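Local coordinates for siderophore enterobactin esterase (Emericella nidulans, PDB 6GUO), which hydrolyses the ester bonds of the bacterial siderophore enterobactin, a step required for intracellular release of its iron, at residues 290-293 and 294-298; 259-262 and 263-267. One frame throughout, in Å; residues are numbered along the deposited sequence. Where two conformers were deposited one is given.

Contact 1 (290-293 and 294-298); sequences PALS and GGIMF
Gly294 N bonds to Pro290 O at 2.8 Å within helix 288-301, the last helix of this alpha/beta-hydrolase fold, and the same i to i+4 pattern continues with Gly295 N to Ala291 O, Ile296 N to Leu292 O and Met297 N to Ser293 O. Gly294 and Gly295 are buried and bring only backbone to this turn. On the side of Ala291 and Phe298 the helix lies closely on the central sheet: Ala291 meets Ser223 and Ala188, while the Phe298 ring rests among Val184, Leu186 and Val219.

Leu292 and Ile296 form a buried ridge one turn apart, side by side and pointing the same way. They touch only lightly, Leu292 CD1 lying 4.2 Å from Ile296 CG1. Because CG1 of Ile296 sits beside its own backbone N (chi1 -63°), this branch is turned back along the helix and comes within 3.2 Å of Leu292 O. Ile296 also packs on Leu71 of helix 60-77.

Ser293 is buried too, its OG hydrogen-bonded to Gly289 O; one turn on, Met297 is the partly exposed residue and marks the more open side. Both pack against Thr70, and Met297 adds a contact with Arg74. The second subunit closes over part of this region: its Pro290 meets Pro290, its Gly289 meets Ser293 and its Ser286 meets Met297, so this helix takes part in the homodimer interface. The Met297 chain does not run straight out but bends at both chi2 and chi3. At its root, CG passes over the preceding turn 3.4 Å from Ser293 O, the same oxygen that accepts the bond from Met297 N at 3.0 Å.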
ATOM      1  N   PRO A 290       5.642  -0.012   0.386  1.00 18.72           N
ATOM      2  CA  PRO A 290       6.451   0.485  -0.736  1.00 17.92           C
ATOM      3  C   PRO A 290       7.025  -0.605  -1.642  1.00 17.34           C
ATOM      4  O   PRO A 290       6.995  -0.451  -2.869  1.00 16.80           O
ATOM      5  CB  PRO A 290       7.584   1.257  -0.051  1.00 18.23           C
ATOM      6  CG  PRO A 290       7.033   1.658   1.269  1.00 18.94           C
ATOM      7  CD  PRO A 290       6.034   0.608   1.663  1.00 18.51           C
ATOM      8  N   ALA A 291       7.530  -1.688  -1.048  1.00 17.17           N
ATOM      9  CA  ALA A 291       8.130  -2.783  -1.823  1.00 17.04           C
ATOM     10  C   ALA A 291       7.094  -3.561  -2.635  1.00 16.82           C
ATOM     11  O   ALA A 291       7.373  -3.971  -3.766  1.00 16.28           O
ATOM     12  CB  ALA A 291       8.914  -3.719  -0.918  1.00 17.45           C
ATOM     13  N   LEU A 292       5.907  -3.765  -2.064  1.00 16.47           N
ATOM     14  CA  LEU A 292       4.814  -4.418  -2.790  1.00 16.83           C
ATOM     15  C   LEU A 292       4.313  -3.522  -3.916  1.00 16.84           C
ATOM     16  O   LEU A 292       4.207  -3.969  -5.059  1.00 16.43           O
ATOM     17  CB  LEU A 292       3.674  -4.804  -1.851  1.00 16.36           C
ATOM     18  CG  LEU A 292       2.442  -5.473  -2.471  1.00 15.90           C
ATOM     19  CD1 LEU A 292       2.784  -6.645  -3.391  1.00 15.79           C
ATOM     20  CD2 LEU A 292       1.540  -5.937  -1.348  1.00 16.22           C
ATOM     21  N   SER A 293       4.043  -2.255  -3.598  1.00 17.15           N
ATOM     22  CA  SER A 293       3.642  -1.281  -4.611  0.50 17.90           C
ATOM     23  C   SER A 293       4.672  -1.219  -5.734  1.00 17.52           C
ATOM     24  O   SER A 293       4.318  -1.278  -6.911  1.00 17.98           O
ATOM     25  CB  SER A 293       3.461   0.112  -3.999  0.50 19.19           C
ATOM     26  OG  SER A 293       2.381   0.132  -3.085  0.50 22.57           O
ATOM     27  N   GLY A 294       5.946  -1.109  -5.359  1.00 17.27           N
ATOM     28  CA  GLY A 294       7.054  -1.070  -6.316  1.00 16.45           C
ATOM     29  C   GLY A 294       7.169  -2.316  -7.178  1.00 15.69           C
ATOM     30  O   GLY A 294       7.441  -2.223  -8.378  1.00 15.56           O
ATOM     31  N   GLY A 295       6.968  -3.481  -6.566  1.00 15.63           N
ATOM     32  CA  GLY A 295       6.943  -4.756  -7.294  1.00 16.54           C
ATOM     33  C   GLY A 295       5.812  -4.836  -8.306  1.00 16.64           C
ATOM     34  O   GLY A 295       6.010  -5.318  -9.424  1.00 18.11           O
ATOM     35  N   ILE A 296       4.635  -4.345  -7.918  1.00 16.92           N
ATOM     36  CA  ILE A 296       3.474  -4.287  -8.813  1.00 18.30           C
ATOM     37  C   ILE A 296       3.778  -3.382 -10.016  1.00 17.87           C
ATOM     38  O   ILE A 296       3.510  -3.763 -11.156  1.00 17.84           O
ATOM     39  CB  ILE A 296       2.183  -3.805  -8.084  1.00 19.68           C
ATOM     40  CG1 ILE A 296       1.750  -4.780  -6.967  1.00 20.44           C
ATOM     41  CG2 ILE A 296       1.020  -3.617  -9.054  1.00 20.23           C
ATOM     42  CD1 ILE A 296       1.287  -6.147  -7.416  1.00 22.42           C
ATOM     43  N   MET A 297       4.343  -2.201  -9.760  1.00 18.09           N
ATOM     44  CA  MET A 297       4.720  -1.276 -10.839  1.00 19.22           C
ATOM     45  C   MET A 297       5.789  -1.876 -11.750  1.00 19.60           C
ATOM     46  O   MET A 297       5.694  -1.768 -12.977  1.00 20.11           O
ATOM     47  CB  MET A 297       5.220   0.062 -10.278  1.00 20.88           C
ATOM     48  CG  MET A 297       4.196   0.882  -9.508  1.00 23.53           C
ATOM     49  SD  MET A 297       2.679   1.268 -10.400  1.00 28.71           S
ATOM     50  CE  MET A 297       1.640  -0.122  -9.984  1.00 29.06           C
ATOM     51  N   PHE A 298       6.791  -2.509 -11.142  1.00 19.61           N
ATOM     52  CA  PHE A 298       7.845  -3.216 -11.871  1.00 19.87           C
ATOM     53  C   PHE A 298       7.240  -4.270 -12.800  1.00 20.04           C
ATOM     54  O   PHE A 298       7.581  -4.326 -13.980  1.00 18.90           O
ATOM     55  CB  PHE A 298       8.830  -3.846 -10.873  1.00 20.07           C
ATOM     56  CG  PHE A 298       9.887  -4.717 -11.502  1.00 19.61           C
ATOM     57  CD1 PHE A 298      11.084  -4.173 -11.955  1.00 20.56           C
ATOM     58  CD2 PHE A 298       9.707  -6.092 -11.587  1.00 19.37           C
ATOM     59  CE1 PHE A 298      12.068  -4.981 -12.511  1.00 20.91           C
ATOM     60  CE2 PHE A 298      10.685  -6.904 -12.140  1.00 20.56           C
ATOM     61  CZ  PHE A 298      11.869  -6.352 -12.599  1.00 20.40           C
TER

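Contact 2 (259-262 and 263-267); sequences EELY and SELLA
The Tyr262 ring has the side chain of Leu266 alongside it, one helical turn further on and pointing the same way. Leu266 CD2 approaches obliquely, 3.9 Å from both CE2 and OH of Tyr262, so the contact is made at the outer part of the ring. Near its root the ring also meets the backbone obliquely, with Tyr262 CD2 3.4 Å from Ser263 N: CG, anti to the main-chain nitrogen (chi1 170°), stands beside its own carbonyl carbon and hence close to the nitrogen that follows. Beyond the helix, Leu222, Leu274 and Val276 of the central sheet pack on the tyrosine.

The carboxylate of Glu259 is tied to the next turn through water 1, which donates to OE2 of Glu259 at 2.7 Å and is hydrogen-bonded to OG of Ser263 at the same length. All this belongs to helix 254-268, part of the beta-alpha-beta crossover that joins parallel strands 219-225 and 273-279 of the alpha/beta-hydrolase sheet. On its buried flank Leu261 and Leu265 cross at an angle, Leu261 CG lying 3.9 Å from Leu265 CD1, and both reach helix 199-208. Glu260 is exposed and Glu264 lies at the margin of that helix, OE1 of Glu260 and OE2 of Glu264 being 6.7 Å apart; salt bridges from Glu260 to Arg253 and from Glu264 to Arg204 probably ease their repulsion.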
ATOM      1  N   GLU A 259      22.363  -6.978  -1.522  1.00 22.57           N
ATOM      2  CA  GLU A 259      23.264  -6.356  -2.502  1.00 24.99           C
ATOM      3  C   GLU A 259      24.272  -7.360  -3.064  1.00 23.04           C
ATOM      4  O   GLU A 259      24.553  -7.357  -4.264  1.00 22.30           O
ATOM      5  CB  GLU A 259      24.003  -5.152  -1.894  1.00 27.17           C
ATOM      6  CG  GLU A 259      23.138  -3.907  -1.697  1.00 30.73           C
ATOM      7  CD  GLU A 259      22.774  -3.183  -2.992  1.00 32.47           C
ATOM      8  OE1 GLU A 259      21.877  -2.315  -2.942  1.00 35.13           O
ATOM      9  OE2 GLU A 259      23.363  -3.462  -4.059  1.00 31.88           O
ATOM     10  N   GLU A 260      24.799  -8.223  -2.200  1.00 23.07           N
ATOM     11  CA  GLU A 260      25.750  -9.256  -2.630  1.00 23.65           C
ATOM     12  C   GLU A 260      25.096 -10.326  -3.497  1.00 22.78           C
ATOM     13  O   GLU A 260      25.692 -10.763  -4.482  1.00 24.23           O
ATOM     14  CB  GLU A 260      26.464  -9.885  -1.430  1.00 26.08           C
ATOM     15  CG  GLU A 260      27.580  -9.001  -0.892  1.00 27.95           C
ATOM     16  CD  GLU A 260      27.950  -9.299   0.545  1.00 29.76           C
ATOM     17  OE1 GLU A 260      27.742 -10.441   1.010  1.00 30.47           O
ATOM     18  OE2 GLU A 260      28.454  -8.376   1.222  1.00 34.49           O
ATOM     19  N   LEU A 261      23.878 -10.736  -3.142  1.00 21.63           N
ATOM     20  CA  LEU A 261      23.120 -11.682  -3.975  1.00 22.03           C
ATOM     21  C   LEU A 261      22.816 -11.079  -5.341  1.00 21.21           C
ATOM     22  O   LEU A 261      22.975 -11.748  -6.369  1.00 20.71           O
ATOM     23  CB  LEU A 261      21.816 -12.113  -3.296  1.00 22.22           C
ATOM     24  CG  LEU A 261      20.947 -13.112  -4.075  1.00 21.18           C
ATOM     25  CD1 LEU A 261      21.712 -14.394  -4.377  1.00 21.73           C
ATOM     26  CD2 LEU A 261      19.673 -13.423  -3.310  1.00 20.71           C
ATOM     27  N   TYR A 262      22.375  -9.822  -5.345  1.00 21.57           N
ATOM     28  CA  TYR A 262      22.194  -9.068  -6.587  1.00 21.75           C
ATOM     29  C   TYR A 262      23.458  -9.105  -7.449  1.00 21.84           C
ATOM     30  O   TYR A 262      23.395  -9.443  -8.637  1.00 21.53           O
ATOM     31  CB  TYR A 262      21.796  -7.613  -6.296  1.00 21.40           C
ATOM     32  CG  TYR A 262      21.836  -6.719  -7.513  1.00 21.60           C
ATOM     33  CD1 TYR A 262      20.775  -6.688  -8.413  1.00 21.89           C
ATOM     34  CD2 TYR A 262      22.944  -5.908  -7.773  1.00 22.70           C
ATOM     35  CE1 TYR A 262      20.809  -5.869  -9.532  1.00 22.63           C
ATOM     36  CE2 TYR A 262      22.989  -5.093  -8.893  1.00 23.70           C
ATOM     37  CZ  TYR A 262      21.918  -5.078  -9.770  1.00 23.39           C
ATOM     38  OH  TYR A 262      21.953  -4.272 -10.881  1.00 24.05           O
ATOM     39  N   SER A 263      24.594  -8.768  -6.840  1.00 21.68           N
ATOM     40  CA  SER A 263      25.879  -8.722  -7.548  1.00 23.73           C
ATOM     41  C   SER A 263      26.275 -10.075  -8.147  1.00 23.67           C
ATOM     42  O   SER A 263      26.703 -10.136  -9.301  1.00 22.56           O
ATOM     43  CB  SER A 263      26.987  -8.205  -6.630  1.00 25.33           C
ATOM     44  OG  SER A 263      26.756  -6.846  -6.287  1.00 27.93           O
ATOM     45  N   GLU A 264      26.118 -11.144  -7.362  1.00 24.17           N
ATOM     46  CA  GLU A 264      26.395 -12.513  -7.829  1.00 26.81           C
ATOM     47  C   GLU A 264      25.523 -12.900  -9.014  1.00 24.87           C
ATOM     48  O   GLU A 264      26.025 -13.408 -10.021  1.00 24.08           O
ATOM     49  CB  GLU A 264      26.180 -13.552  -6.714  1.00 31.90           C
ATOM     50  CG  GLU A 264      27.381 -13.782  -5.808  1.00 35.41           C
ATOM     51  CD  GLU A 264      27.279 -15.085  -5.034  1.00 37.68           C
ATOM     52  OE1 GLU A 264      27.328 -16.160  -5.666  1.00 39.88           O
ATOM     53  OE2 GLU A 264      27.153 -15.036  -3.794  1.00 42.25           O
ATOM     54  N   LEU A 265      24.218 -12.669  -8.878  1.00 22.96           N
ATOM     55  CA  LEU A 265      23.265 -12.999  -9.940  1.00 23.37           C
ATOM     56  C   LEU A 265      23.497 -12.168 -11.195  1.00 23.56           C
ATOM     57  O   LEU A 265      23.438 -12.697 -12.304  1.00 24.11           O
ATOM     58  CB  LEU A 265      21.824 -12.841  -9.453  1.00 22.12           C
ATOM     59  CG  LEU A 265      21.393 -13.858  -8.396  1.00 21.22           C
ATOM     60  CD1 LEU A 265      20.054 -13.448  -7.807  1.00 21.47           C
ATOM     61  CD2 LEU A 265      21.318 -15.267  -8.975  1.00 21.13           C
ATOM     62  N   LEU A 266      23.778 -10.879 -11.012  1.00 24.09           N
ATOM     63  CA  LEU A 266      24.105  -9.993 -12.132  1.00 26.24           C
ATOM     64  C   LEU A 266      25.307 -10.503 -12.931  1.00 27.55           C
ATOM     65  O   LEU A 266      25.246 -10.585 -14.161  1.00 27.96           O
ATOM     66  CB  LEU A 266      24.390  -8.572 -11.630  1.00 26.77           C
ATOM     67  CG  LEU A 266      24.668  -7.509 -12.703  1.00 28.63           C
ATOM     68  CD1 LEU A 266      23.456  -7.322 -13.604  1.00 29.84           C
ATOM     69  CD2 LEU A 266      25.077  -6.195 -12.058  1.00 28.75           C
ATOM     70  N   ALA A 267      26.384 -10.843 -12.220  1.00 27.65           N
ATOM     71  CA  ALA A 267      27.624 -11.326 -12.839  1.00 30.98           C
ATOM     72  C   ALA A 267      27.461 -12.664 -13.560  1.00 33.67           C
ATOM     73  O   ALA A 267      28.189 -12.939 -14.514  1.00 37.66           O
ATOM     74  CB  ALA A 267      28.732 -11.429 -11.801  1.00 32.42           C
TER
HETATM   75  O   HOH W   1      25.344  -4.712  -5.327  1.00 42.77           O

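In the fold
Contacts 1 and 2 lie on helices packed against opposite faces of the central sheet, their centres 20 Å apart and their nearest atoms about 9 Å apart. Strands 219-225 and 273-279 separate them, and alternate residues sort to the two sides: Lys273 and Glu275 touch contact 1, Leu274 and Val276 contact 2. Along the chain, 259-267 leads into strand 273-279 and then into 290-298; the loop between strand 273-279 and helix 288-301 is where this superfamily usually carries its catalytic histidine. Leu292 of contact 1 lies near, without touching, the probable nucleophile elbow around Ser165. Of the two, contact 1 is the one the second subunit reaches.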